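Local coordinates for putative glycoside hydrolase (Parabacteroides distasonis ATCC 8503, PDB 3GYC), which probably hydrolyses glycosidic bonds in carbohydrates, as a cellulase-like glycoside hydrolase of the TIM-barrel clan, at residues Thr20-Pro32 / Asp81-Asn95. Sequence-based numbering, arbitrary orientation. Where two conformers were deposited one is given.
Sequences TMWDFSWLERRWP and DWGSPDMNEVQVQPN. With EDO (1,2-ethanediol), chain E; EDO (1,2-ethanediol), chain D.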
ATOM      1  N   THR A  20       0.872  -7.091  -4.395  1.00 12.26           N
ATOM      2  CA  THR A  20       1.510  -7.138  -3.109  1.00 12.68           C
ATOM      3  C   THR A  20       2.310  -5.818  -2.843  1.00 13.51           C
ATOM      4  O   THR A  20       2.878  -5.270  -3.755  1.00 13.48           O
ATOM      5  CB  THR A  20       2.466  -8.313  -2.971  1.00 13.05           C
ATOM      6  OG1 THR A  20       2.983  -8.268  -1.660  1.00 16.81           O
ATOM      7  CG2 THR A  20       3.680  -8.222  -3.928  1.00  9.83           C
HETATM    8  N   MSE A  21       2.266  -5.347  -1.604  1.00 13.35           N
HETATM    9  CA  MSE A  21       3.054  -4.208  -1.143  1.00 13.28           C
HETATM   10  C   MSE A  21       4.477  -4.657  -0.788  1.00 12.34           C
HETATM   11  O   MSE A  21       4.658  -5.485   0.136  1.00 12.82           O
HETATM   12  CB  MSE A  21       2.439  -3.611   0.110  1.00 12.69           C
HETATM   13  CG  MSE A  21       3.271  -2.475   0.664  1.00 12.80           C
HETATM   14 SE   MSE A  21       2.768  -2.094   2.451  0.75  9.28          SE
HETATM   15  CE  MSE A  21       3.600  -3.640   3.318  1.00 12.08           C
ATOM     16  N   TRP A  22       5.454  -4.212  -1.587  1.00 12.36           N
ATOM     17  CA  TRP A  22       6.877  -4.381  -1.266  1.00 12.14           C
ATOM     18  C   TRP A  22       7.504  -3.079  -0.744  1.00 12.83           C
ATOM     19  O   TRP A  22       8.724  -3.020  -0.486  1.00 12.96           O
ATOM     20  CB  TRP A  22       7.633  -4.993  -2.431  1.00 11.89           C
ATOM     21  CG  TRP A  22       7.477  -6.510  -2.534  1.00 11.80           C
ATOM     22  CD1 TRP A  22       6.626  -7.293  -1.826  1.00 12.27           C
ATOM     23  CD2 TRP A  22       8.111  -7.401  -3.497  1.00 11.48           C
ATOM     24  NE1 TRP A  22       6.752  -8.631  -2.203  1.00 11.03           N
ATOM     25  CE2 TRP A  22       7.672  -8.715  -3.209  1.00 11.35           C
ATOM     26  CE3 TRP A  22       9.095  -7.232  -4.458  1.00 12.29           C
ATOM     27  CZ2 TRP A  22       8.105  -9.814  -3.918  1.00 11.48           C
ATOM     28  CZ3 TRP A  22       9.522  -8.312  -5.145  1.00 13.29           C
ATOM     29  CH2 TRP A  22       9.025  -9.593  -4.883  1.00 11.36           C
ATOM     30  N   ASP A  23       6.645  -2.067  -0.560  1.00 11.98           N
ATOM     31  CA  ASP A  23       6.944  -0.836   0.168  1.00 12.13           C
ATOM     32  C   ASP A  23       8.362  -0.286  -0.120  1.00 11.97           C
ATOM     33  O   ASP A  23       8.706  -0.055  -1.265  1.00 12.00           O
ATOM     34  CB  ASP A  23       6.670  -1.075   1.675  1.00 10.73           C
ATOM     35  CG  ASP A  23       7.405  -2.347   2.227  1.00 13.80           C
ATOM     36  OD1 ASP A  23       6.858  -3.473   2.050  1.00 13.64           O
ATOM     37  OD2 ASP A  23       8.538  -2.227   2.767  1.00 12.00           O
ATOM     38  N   PHE A  24       9.157  -0.077   0.920  1.00 11.56           N
ATOM     39  CA  PHE A  24      10.545   0.361   0.778  1.00 12.57           C
ATOM     40  C   PHE A  24      11.497  -0.831   1.018  1.00 14.23           C
ATOM     41  O   PHE A  24      12.715  -0.704   0.876  1.00 14.73           O
ATOM     42  CB  PHE A  24      10.823   1.572   1.696  1.00 11.35           C
ATOM     43  CG  PHE A  24      10.139   1.523   3.035  1.00 13.41           C
ATOM     44  CD1 PHE A  24      10.762   0.928   4.137  1.00 15.41           C
ATOM     45  CD2 PHE A  24       8.887   2.088   3.210  1.00 12.63           C
ATOM     46  CE1 PHE A  24      10.103   0.915   5.407  1.00 15.63           C
ATOM     47  CE2 PHE A  24       8.250   2.073   4.452  1.00 13.66           C
ATOM     48  CZ  PHE A  24       8.867   1.478   5.540  1.00 15.14           C
ATOM     49  N   SER A  25      10.936  -2.031   1.286  1.00 11.82           N
ATOM     50  CA  SER A  25      11.768  -3.204   1.486  1.00  9.93           C
ATOM     51  C   SER A  25      12.513  -3.658   0.201  1.00 10.07           C
ATOM     52  O   SER A  25      13.619  -4.166   0.284  1.00  9.07           O
ATOM     53  CB  SER A  25      10.946  -4.346   2.066  1.00 10.65           C
ATOM     54  OG  SER A  25      10.356  -4.034   3.319  1.00  9.67           O
ATOM     55  N   TRP A  26      11.922  -3.442  -0.978  1.00 10.54           N
ATOM     56  CA  TRP A  26      12.524  -3.853  -2.222  1.00 10.00           C
ATOM     57  C   TRP A  26      13.928  -3.258  -2.406  1.00 10.36           C
ATOM     58  O   TRP A  26      14.804  -3.894  -3.020  1.00 10.06           O
ATOM     59  CB  TRP A  26      11.595  -3.462  -3.431  1.00  9.80           C
ATOM     60  CG  TRP A  26      11.572  -1.983  -3.684  1.00  9.81           C
ATOM     61  CD1 TRP A  26      10.773  -1.070  -3.095  1.00 10.63           C
ATOM     62  CD2 TRP A  26      12.429  -1.250  -4.569  1.00  7.83           C
ATOM     63  NE1 TRP A  26      11.086   0.197  -3.537  1.00 10.89           N
ATOM     64  CE2 TRP A  26      12.071   0.110  -4.467  1.00  8.83           C
ATOM     65  CE3 TRP A  26      13.457  -1.601  -5.417  1.00 11.16           C
ATOM     66  CZ2 TRP A  26      12.709   1.101  -5.190  1.00  9.58           C
ATOM     67  CZ3 TRP A  26      14.082  -0.645  -6.127  1.00 10.59           C
ATOM     68  CH2 TRP A  26      13.715   0.699  -6.018  1.00 12.29           C
ATOM     69  N   LEU A  27      14.120  -2.033  -1.918  1.00 10.33           N
ATOM     70  CA  LEU A  27      15.412  -1.371  -2.057  1.00 10.74           C
ATOM     71  C   LEU A  27      16.257  -1.551  -0.797  1.00 11.55           C
ATOM     72  O   LEU A  27      17.474  -1.742  -0.907  1.00 12.87           O
ATOM     73  CB  LEU A  27      15.198   0.125  -2.342  1.00 10.23           C
ATOM     74  CG  LEU A  27      16.431   0.952  -2.661  1.00 10.14           C
ATOM     75  CD1 LEU A  27      17.165   0.352  -3.874  1.00  9.06           C
ATOM     76  CD2 LEU A  27      16.018   2.466  -2.838  1.00  7.48           C
ATOM     77  N   GLU A  28      15.633  -1.497   0.373  1.00 10.21           N
ATOM     78  CA  GLU A  28      16.360  -1.498   1.652  1.00 10.78           C
ATOM     79  C   GLU A  28      16.809  -2.825   2.212  1.00 13.20           C
ATOM     80  O   GLU A  28      17.850  -2.894   2.840  1.00 10.23           O
ATOM     81  CB  GLU A  28      15.516  -0.813   2.713  1.00 10.98           C
ATOM     82  CG  GLU A  28      15.499   0.674   2.459  1.00 11.43           C
ATOM     83  CD  GLU A  28      14.665   1.447   3.449  1.00 11.30           C
ATOM     84  OE1 GLU A  28      14.742   1.168   4.665  1.00 13.94           O
ATOM     85  OE2 GLU A  28      14.009   2.430   3.025  1.00 11.00           O
ATOM     86  N   ARG A  29      16.015  -3.869   1.973  1.00 10.69           N
ATOM     87  CA  ARG A  29      16.270  -5.174   2.607  1.00 10.81           C
ATOM     88  C   ARG A  29      17.115  -6.037   1.773  1.00 11.65           C
ATOM     89  O   ARG A  29      16.677  -7.068   1.210  1.00 10.68           O
ATOM     90  CB  ARG A  29      14.947  -5.833   2.976  1.00 10.19           C
ATOM     91  CG  ARG A  29      14.223  -5.127   4.083  1.00 11.05           C
ATOM     92  CD  ARG A  29      13.090  -6.016   4.683  1.00 10.93           C
ATOM     93  NE  ARG A  29      13.613  -7.184   5.392  1.00 12.21           N
ATOM     94  CZ  ARG A  29      13.913  -7.249   6.685  1.00 11.33           C
ATOM     95  NH1 ARG A  29      13.880  -6.193   7.470  1.00 13.73           N
ATOM     96  NH2 ARG A  29      14.408  -8.372   7.176  1.00 13.04           N
ATOM     97  N   ARG A  30      18.359  -5.566   1.620  1.00 12.05           N
ATOM     98  CA  ARG A  30      19.296  -6.236   0.734  1.00 12.84           C
ATOM     99  C   ARG A  30      20.656  -6.540   1.381  1.00 11.05           C
ATOM    100  O   ARG A  30      21.634  -6.783   0.697  1.00 10.80           O
ATOM    101  CB  ARG A  30      19.410  -5.448  -0.562  1.00 15.32           C
ATOM    102  CG  ARG A  30      18.052  -5.073  -1.149  1.00 16.30           C
ATOM    103  CD  ARG A  30      18.234  -4.439  -2.497  1.00 16.02           C
ATOM    104  NE  ARG A  30      18.482  -5.418  -3.563  1.00 15.72           N
ATOM    105  CZ  ARG A  30      19.120  -5.175  -4.699  1.00 15.61           C
ATOM    106  NH1 ARG A  30      19.724  -4.020  -4.917  1.00 15.52           N
ATOM    107  NH2 ARG A  30      19.179  -6.105  -5.626  1.00 15.76           N
ATOM    108  N   TRP A  31      20.677  -6.574   2.710  1.00 11.50           N
ATOM    109  CA  TRP A  31      21.810  -7.078   3.478  1.00 10.60           C
ATOM    110  C   TRP A  31      21.586  -8.591   3.518  1.00 11.41           C
ATOM    111  O   TRP A  31      20.519  -9.040   3.169  1.00 11.13           O
ATOM    112  CB  TRP A  31      21.845  -6.485   4.904  1.00 10.64           C
ATOM    113  CG  TRP A  31      20.701  -6.774   5.781  1.00 10.26           C
ATOM    114  CD1 TRP A  31      20.554  -7.859   6.582  1.00  9.68           C
ATOM    115  CD2 TRP A  31      19.543  -5.974   5.978  1.00 10.06           C
ATOM    116  NE1 TRP A  31      19.382  -7.804   7.234  1.00 10.56           N
ATOM    117  CE2 TRP A  31      18.734  -6.657   6.897  1.00 10.78           C
ATOM    118  CE3 TRP A  31      19.077  -4.779   5.421  1.00  9.52           C
ATOM    119  CZ2 TRP A  31      17.515  -6.186   7.312  1.00 11.57           C
ATOM    120  CZ3 TRP A  31      17.843  -4.287   5.848  1.00 10.05           C
ATOM    121  CH2 TRP A  31      17.084  -4.981   6.781  1.00 11.38           C
ATOM    122  N   PRO A  32      22.587  -9.373   3.954  1.00 10.95           N
ATOM    123  CA  PRO A  32      22.491 -10.839   3.909  1.00 11.74           C
ATOM    124  C   PRO A  32      21.270 -11.388   4.576  1.00 11.26           C
ATOM    125  O   PRO A  32      21.025 -11.094   5.742  1.00 11.77           O
ATOM    126  CB  PRO A  32      23.783 -11.294   4.592  1.00 12.03           C
ATOM    127  CG  PRO A  32      24.735 -10.180   4.269  1.00 12.17           C
ATOM    128  CD  PRO A  32      23.924  -8.947   4.395  1.00 12.36           C
ATOM    129  N   ASP A  81       9.444  -5.876  10.378  1.00 14.18           N
ATOM    130  CA  ASP A  81      10.341  -6.405   9.325  1.00 14.11           C
ATOM    131  C   ASP A  81      10.162  -5.798   7.902  1.00 12.95           C
ATOM    132  O   ASP A  81      10.625  -6.368   6.912  1.00 11.82           O
ATOM    133  CB  ASP A  81      10.277  -7.969   9.280  1.00 14.89           C
ATOM    134  CG  ASP A  81      11.024  -8.636  10.479  1.00 16.51           C
ATOM    135  OD1 ASP A  81      11.856  -7.946  11.158  1.00 17.29           O
ATOM    136  OD2 ASP A  81      10.761  -9.845  10.732  1.00 19.35           O
ATOM    137  N   TRP A  82       9.469  -4.669   7.806  1.00 13.23           N
ATOM    138  CA  TRP A  82       9.414  -3.923   6.570  1.00 13.88           C
ATOM    139  C   TRP A  82      10.612  -2.988   6.640  1.00 12.27           C
ATOM    140  O   TRP A  82      10.872  -2.357   7.666  1.00 12.77           O
ATOM    141  CB  TRP A  82       8.165  -3.101   6.414  1.00 14.41           C
ATOM    142  CG  TRP A  82       6.957  -3.900   6.352  1.00 14.72           C
ATOM    143  CD1 TRP A  82       6.559  -4.718   5.333  1.00 14.75           C
ATOM    144  CD2 TRP A  82       5.961  -3.995   7.371  1.00 12.48           C
ATOM    145  NE1 TRP A  82       5.359  -5.315   5.661  1.00 13.58           N
ATOM    146  CE2 TRP A  82       4.977  -4.887   6.904  1.00 12.77           C
ATOM    147  CE3 TRP A  82       5.790  -3.396   8.632  1.00 12.66           C
ATOM    148  CZ2 TRP A  82       3.828  -5.173   7.630  1.00 14.07           C
ATOM    149  CZ3 TRP A  82       4.647  -3.704   9.360  1.00 13.27           C
ATOM    150  CH2 TRP A  82       3.687  -4.580   8.857  1.00 13.96           C
ATOM    151  N   GLY A  83      11.332  -2.892   5.550  1.00 11.18           N
ATOM    152  CA  GLY A  83      12.478  -2.000   5.518  1.00 10.77           C
ATOM    153  C   GLY A  83      13.579  -2.271   6.530  1.00 10.79           C
ATOM    154  O   GLY A  83      13.804  -3.396   6.950  1.00 11.46           O
ATOM    155  N   SER A  84      14.228  -1.198   6.994  1.00 10.46           N
ATOM    156  CA  SER A  84      15.425  -1.300   7.812  1.00 11.26           C
ATOM    157  C   SER A  84      15.209  -1.094   9.309  1.00 11.83           C
ATOM    158  O   SER A  84      14.615  -0.091   9.704  1.00 14.46           O
ATOM    159  CB  SER A  84      16.447  -0.210   7.327  1.00 12.70           C
ATOM    160  OG  SER A  84      16.720  -0.314   5.947  1.00 11.82           O
ATOM    161  N   PRO A  85      15.774  -1.977  10.155  1.00 10.27           N
ATOM    162  CA  PRO A  85      15.630  -1.860  11.593  1.00 11.14           C
ATOM    163  C   PRO A  85      16.686  -0.964  12.210  1.00 11.86           C
ATOM    164  O   PRO A  85      16.750  -0.866  13.422  1.00 13.51           O
ATOM    165  CB  PRO A  85      15.861  -3.296  12.082  1.00 11.72           C
ATOM    166  CG  PRO A  85      16.918  -3.826  11.116  1.00 12.38           C
ATOM    167  CD  PRO A  85      16.475  -3.224   9.782  1.00 11.94           C
ATOM    168  N   ASP A  86      17.513  -0.345  11.366  1.00 12.15           N
ATOM    169  CA  ASP A  86      18.598   0.523  11.841  1.00 11.22           C
ATOM    170  C   ASP A  86      19.007   1.381  10.623  1.00 10.16           C
ATOM    171  O   ASP A  86      18.380   1.303   9.573  1.00 10.00           O
ATOM    172  CB  ASP A  86      19.762  -0.338  12.381  1.00 11.09           C
ATOM    173  CG  ASP A  86      20.632   0.389  13.421  1.00 13.05           C
ATOM    174  OD1 ASP A  86      20.691   1.648  13.451  1.00 12.60           O
ATOM    175  OD2 ASP A  86      21.322  -0.321  14.192  1.00 14.85           O
HETATM  176  N   MSE A  87      20.040   2.201  10.770  1.00 11.87           N
HETATM  177  CA  MSE A  87      20.466   3.055   9.659  0.50 12.96           C
HETATM  178  C   MSE A  87      20.847   2.191   8.461  1.00 11.39           C
HETATM  179  O   MSE A  87      21.308   1.034   8.598  1.00 12.12           O
HETATM  180  CB  MSE A  87      21.609   3.966  10.064  0.50 15.51           C
HETATM  181  CG  MSE A  87      21.278   4.785  11.300  0.50 18.19           C
HETATM  182 SE   MSE A  87      22.310   6.405  11.406  0.38 21.30          SE
HETATM  183  CE  MSE A  87      24.106   5.668  11.061  0.50 20.37           C
ATOM    184  N   ASN A  88      20.595   2.724   7.276  1.00 11.20           N
ATOM    185  CA  ASN A  88      20.874   1.977   6.067  1.00 12.03           C
ATOM    186  C   ASN A  88      21.171   2.981   4.950  1.00 14.27           C
ATOM    187  O   ASN A  88      20.891   4.183   5.089  1.00 17.43           O
ATOM    188  CB  ASN A  88      19.675   1.092   5.733  1.00  9.25           C
ATOM    189  CG  ASN A  88      20.017  -0.028   4.763  1.00  9.54           C
ATOM    190  OD1 ASN A  88      21.191  -0.218   4.354  1.00  7.99           O
ATOM    191  ND2 ASN A  88      19.013  -0.854   4.469  1.00  9.07           N
ATOM    192  N   GLU A  89      21.809   2.504   3.892  1.00 15.23           N
ATOM    193  CA  GLU A  89      22.182   3.352   2.763  1.00 17.96           C
ATOM    194  C   GLU A  89      21.548   2.834   1.530  1.00 16.49           C
ATOM    195  O   GLU A  89      21.617   1.646   1.278  1.00 17.76           O
ATOM    196  CB  GLU A  89      23.677   3.316   2.509  1.00 20.68           C
ATOM    197  CG  GLU A  89      24.522   4.009   3.522  1.00 25.40           C
ATOM    198  CD  GLU A  89      26.008   4.053   3.082  1.00 29.76           C
ATOM    199  OE1 GLU A  89      26.275   4.019   1.831  1.00 32.70           O
ATOM    200  OE2 GLU A  89      26.901   4.167   3.971  1.00 34.02           O
ATOM    201  N   VAL A  90      20.926   3.704   0.756  1.00 15.33           N
ATOM    202  CA  VAL A  90      20.350   3.303  -0.528  1.00 13.48           C
ATOM    203  C   VAL A  90      20.712   4.273  -1.646  1.00 12.48           C
ATOM    204  O   VAL A  90      20.984   5.466  -1.395  1.00 13.12           O
ATOM    205  CB  VAL A  90      18.804   3.221  -0.468  1.00 13.35           C
ATOM    206  CG1 VAL A  90      18.363   2.209   0.625  1.00 14.40           C
ATOM    207  CG2 VAL A  90      18.177   4.612  -0.274  1.00 13.19           C
ATOM    208  N   GLN A  91      20.756   3.731  -2.865  1.00 11.26           N
ATOM    209  CA  GLN A  91      20.929   4.517  -4.088  1.00 10.70           C
ATOM    210  C   GLN A  91      19.695   4.168  -4.935  1.00 10.22           C
ATOM    211  O   GLN A  91      19.495   3.007  -5.368  1.00  9.05           O
ATOM    212  CB  GLN A  91      22.249   4.237  -4.805  1.00 10.18           C
ATOM    213  CG  GLN A  91      22.426   5.122  -5.989  1.00 10.47           C
ATOM    214  CD  GLN A  91      23.614   4.791  -6.852  1.00 11.19           C
ATOM    215  OE1 GLN A  91      24.698   4.474  -6.373  1.00 11.20           O
ATOM    216  NE2 GLN A  91      23.435   4.958  -8.143  1.00 12.63           N
ATOM    217  N   VAL A  92      18.855   5.168  -5.181  1.00 11.39           N
ATOM    218  CA  VAL A  92      17.531   4.919  -5.771  1.00 10.08           C
ATOM    219  C   VAL A  92      17.562   4.663  -7.273  1.00 10.55           C
ATOM    220  O   VAL A  92      16.882   3.761  -7.740  1.00 12.37           O
ATOM    221  CB  VAL A  92      16.508   5.985  -5.373  1.00  9.64           C
ATOM    222  CG1 VAL A  92      15.112   5.637  -5.844  1.00  9.45           C
ATOM    223  CG2 VAL A  92      16.481   6.163  -3.859  1.00  9.57           C
ATOM    224  N   GLN A  93      18.344   5.423  -8.023  1.00 12.86           N
ATOM    225  CA  GLN A  93      18.516   5.177  -9.453  1.00 11.98           C
ATOM    226  C   GLN A  93      19.975   4.848  -9.699  1.00 12.30           C
ATOM    227  O   GLN A  93      20.862   5.480  -9.094  1.00 12.93           O
ATOM    228  CB  GLN A  93      18.089   6.374 -10.297  1.00 12.78           C
ATOM    229  CG  GLN A  93      16.610   6.658 -10.383  1.00 12.78           C
ATOM    230  CD  GLN A  93      15.833   5.637 -11.228  1.00 13.52           C
ATOM    231  OE1 GLN A  93      16.288   4.501 -11.441  1.00 13.19           O
ATOM    232  NE2 GLN A  93      14.660   6.047 -11.706  1.00 11.33           N
ATOM    233  N   PRO A  94      20.249   3.928 -10.641  1.00 12.26           N
ATOM    234  CA  PRO A  94      19.318   3.200 -11.543  1.00 11.18           C
ATOM    235  C   PRO A  94      18.566   1.994 -10.958  1.00 11.41           C
ATOM    236  O   PRO A  94      17.865   1.302 -11.696  1.00 12.70           O
ATOM    237  CB  PRO A  94      20.246   2.751 -12.694  1.00 12.25           C
ATOM    238  CG  PRO A  94      21.587   2.535 -12.003  1.00 12.91           C
ATOM    239  CD  PRO A  94      21.670   3.650 -10.967  1.00 11.40           C
ATOM    240  N   ASN A  95      18.734   1.712  -9.673  1.00  9.86           N
ATOM    241  CA  ASN A  95      18.031   0.581  -9.005  1.00 10.73           C
ATOM    242  C   ASN A  95      16.531   0.530  -9.267  1.00  9.16           C
ATOM    243  O   ASN A  95      16.009  -0.558  -9.560  1.00  9.76           O
ATOM    244  CB  ASN A  95      18.295   0.532  -7.505  1.00  9.75           C
ATOM    245  CG  ASN A  95      19.591  -0.159  -7.170  1.00 11.27           C
ATOM    246  OD1 ASN A  95      20.127  -0.871  -8.004  1.00 11.20           O
ATOM    247  ND2 ASN A  95      20.120   0.053  -5.916  1.00 10.50           N
TER
HETATM  248  C1  EDO E   4      20.683  -2.860   1.721  1.00 45.76           C
HETATM  249  O1  EDO E   4      20.785  -1.518   1.168  1.00 47.56           O
HETATM  250  C2  EDO E   4      21.899  -3.225   2.549  1.00 45.93           C
HETATM  251  O2  EDO E   4      21.915  -2.642   3.874  1.00 44.39           O
HETATM  252  C1  EDO D   3      16.290  -8.242  10.726  1.00 32.76           C
HETATM  253  O1  EDO D   3      15.850  -9.004   9.586  1.00 32.92           O
HETATM  254  C2  EDO D   3      15.170  -7.370  11.216  1.00 32.54           C
HETATM  255  O2  EDO D   3      14.431  -6.725  10.162  1.00 30.83           O
HETATM  256  O   HOH W   1       5.430  -7.388   2.905  1.00 32.47           O
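L27 fills a hollow lined by V90, V92 and N95. This is the rim of a TIM barrel: the first strand, 17-23, runs into the short helix 25-28, and segment 81-95, which carries strand 88-90, packs along one side of that helix. The two methyls of L27 part over segment 90-95. CD2 lies 3.7 Å from V90 CB and also meets V92 CG2, while CD1 packs on N95 CB and ND2. The CH2 group at E28 CG fits against V90 CG1.

G83 fits where a side chain would not. F24 CD1 sits 3.7 Å from G83 CA, and a CB there would clash with the ring. G83 N donates to S25 OG at 2.7 Å. That hydroxyl donates a hydrogen bond to D23 OD2, which also caps the helix through S25 N.

S84 OG donates to E28 OE1; the other oxygen, E28 OE2, is held by R117 and Y59. N88 ND2 reaches S84 OG and E28 O.

The R29 chain bends at its third torsion (chi3 67°), bringing NH1 to 2.8 Å from G83 O, nearly in line with the carbonyl bond. W31 CZ2 lies over one face of the guanidinium, toward its rim. A leucine replacing R29 would probably leave G83 O without the NH1 donor and open a gap beside W31. D81 CB lies more loosely over the opposite guanidinium face, also toward the rim.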